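Local coordinates for protein putative acetyltransferase (Staphylococcus aureus subsp. aureus Mu50, PDB 3H4Q) that is a putative acetyltransferase of the GNAT family, which probably transfers an acetyl group from acetyl-CoA to a substrate not yet identified, at residues Glu123-Asn126 with Tyr127-Val131. Sequence-based numbering, arbitrary orientation. Where two conformers were deposited one is given.
Sequences ELFN and YVIDV
F125 and I129, one turn apart on the same helix, make the close side-chain contact here. The I129 methyl CD1 lies 3.6 Å from CD1 of the F125 ring and reaches on toward CE1, meeting the ring at a slant. Two torsions bring them together: F125 turns CG away from its own N (chi1 -152°), while I129 sets CG1 opposite its carbonyl carbon (chi1 -73°), which also brings I129 CG1 to 3.3 Å from F125 O. F125 O also accepts the bond from I129 N, at 3.0 Å. The rings of F158 and F160 meet F125, I108 and L111 of strand 106-112 touch it as well, and the pair is buried. This is the inner face of helix 120-134, the crossover helix of the beta-alpha-beta unit that runs from strand 106-112 to the parallel strand 139-143 in the GNAT fold. L124 and V128 are buried too, packing on L73 and Y71 of strand 70-75; V128 N gives L124 O a bond of 3.0 Å, and V128 CG2 rests 3.5 Å from L124 O. Toward solvent the helix is held mostly by its backbone. D130 N binds N126 O at 3.2 Å. The side chains of the two residues barely meet: N126 ND2 stays 4.1 Å from D130 OD1, with amide and carboxylate turned 58° from each other. E123 is exposed, its side chain touching Y117 and L73. Y127, partly exposed, swings its ring away from this turn into an edge-to-face meeting with Y71.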
loop_
_atom_site.group_PDB
_atom_site.type_symbol
_atom_site.label_atom_id
_atom_site.label_comp_id
_atom_site.label_asym_id
_atom_site.label_seq_id
_atom_site.Cartn_x
_atom_site.Cartn_y
_atom_site.Cartn_z
ATOM N N GLU A 123 -5.417 -6.059 -7.193
ATOM C CA GLU A 123 -6.794 -5.673 -6.891
ATOM C C GLU A 123 -6.859 -4.604 -5.804
ATOM O O GLU A 123 -7.647 -3.676 -5.880
ATOM C CB GLU A 123 -7.611 -6.896 -6.464
ATOM C CG GLU A 123 -7.826 -7.910 -7.577
ATOM C CD GLU A 123 -8.606 -7.335 -8.748
ATOM O OE1 GLU A 123 -9.641 -6.670 -8.501
ATOM O OE2 GLU A 123 -8.188 -7.561 -9.907
ATOM N N LEU A 124 -6.033 -4.746 -4.784
ATOM C CA LEU A 124 -6.024 -3.787 -3.691
ATOM C C LEU A 124 -5.526 -2.413 -4.150
ATOM O O LEU A 124 -6.117 -1.370 -3.833
ATOM C CB LEU A 124 -5.154 -4.324 -2.549
ATOM C CG LEU A 124 -5.751 -5.469 -1.718
ATOM C CD1 LEU A 124 -4.690 -6.042 -0.773
ATOM C CD2 LEU A 124 -6.989 -4.974 -0.910
ATOM N N PHE A 125 -4.438 -2.427 -4.916
ATOM C CA PHE A 125 -3.819 -1.199 -5.415
ATOM C C PHE A 125 -4.866 -0.461 -6.244
ATOM O O PHE A 125 -5.074 0.751 -6.139
ATOM C CB PHE A 125 -2.629 -1.548 -6.308
ATOM C CG PHE A 125 -1.539 -0.503 -6.362
ATOM C CD1 PHE A 125 -1.807 0.861 -6.296
ATOM C CD2 PHE A 125 -0.222 -0.911 -6.622
ATOM C CE1 PHE A 125 -0.769 1.789 -6.390
ATOM C CE2 PHE A 125 0.822 0.006 -6.733
ATOM C CZ PHE A 125 0.554 1.358 -6.615
ATOM N N ASN A 126 -5.557 -1.237 -7.049
ATOM C CA ASN A 126 -6.535 -0.706 -7.930
ATOM C C ASN A 126 -7.759 -0.193 -7.210
ATOM O O ASN A 126 -8.363 0.791 -7.637
ATOM C CB ASN A 126 -6.907 -1.801 -8.909
ATOM C CG ASN A 126 -7.700 -1.298 -10.027
ATOM O OD1 ASN A 126 -7.151 -0.903 -11.047
ATOM N ND2 ASN A 126 -8.999 -1.230 -9.838
ATOM N N TYR A 127 -8.160 -0.871 -6.143
ATOM C CA TYR A 127 -9.334 -0.449 -5.389
ATOM C C TYR A 127 -9.035 0.900 -4.726
ATOM O O TYR A 127 -9.857 1.805 -4.786
ATOM C CB TYR A 127 -9.712 -1.511 -4.366
ATOM C CG TYR A 127 -10.761 -1.090 -3.377
ATOM C CD1 TYR A 127 -10.425 -0.322 -2.273
ATOM C CD2 TYR A 127 -12.075 -1.478 -3.518
ATOM C CE1 TYR A 127 -11.380 0.071 -1.352
ATOM C CE2 TYR A 127 -13.050 -1.083 -2.594
ATOM C CZ TYR A 127 -12.685 -0.300 -1.522
ATOM O OH TYR A 127 -13.618 0.119 -0.611
ATOM N N VAL A 128 -7.855 1.025 -4.115
ATOM C CA VAL A 128 -7.446 2.260 -3.457
ATOM C C VAL A 128 -7.325 3.444 -4.424
ATOM O O VAL A 128 -7.707 4.569 -4.075
ATOM C CB VAL A 128 -6.134 2.084 -2.719
ATOM C CG1 VAL A 128 -5.573 3.431 -2.319
ATOM C CG2 VAL A 128 -6.323 1.200 -1.497
ATOM N N ILE A 129 -6.798 3.203 -5.625
ATOM C CA ILE A 129 -6.651 4.274 -6.626
ATOM C C ILE A 129 -8.046 4.778 -6.984
ATOM O O ILE A 129 -8.262 5.979 -7.061
ATOM C CB ILE A 129 -5.876 3.807 -7.901
ATOM C CG1 ILE A 129 -4.385 3.638 -7.599
ATOM C CG2 ILE A 129 -6.011 4.825 -9.021
ATOM C CD1 ILE A 129 -3.598 2.849 -8.698
ATOM N N ASP A 130 -8.999 3.866 -7.170
ATOM C CA ASP A 130 -10.378 4.261 -7.460
ATOM C C ASP A 130 -11.032 5.068 -6.339
ATOM O O ASP A 130 -11.816 5.974 -6.612
ATOM C CB ASP A 130 -11.265 3.051 -7.710
ATOM C CG ASP A 130 -11.102 2.473 -9.073
ATOM O OD1 ASP A 130 -10.086 2.755 -9.759
ATOM O OD2 ASP A 130 -12.021 1.719 -9.462
ATOM N N VAL A 131 -10.752 4.727 -5.086
ATOM C CA VAL A 131 -11.356 5.455 -3.972
ATOM C C VAL A 131 -10.783 6.873 -3.924
ATOM O O VAL A 131 -11.550 7.852 -3.862
ATOM C CB VAL A 131 -11.158 4.739 -2.647
ATOM C CG1 VAL A 131 -11.597 5.624 -1.508
ATOM C CG2 VAL A 131 -11.932 3.434 -2.645
#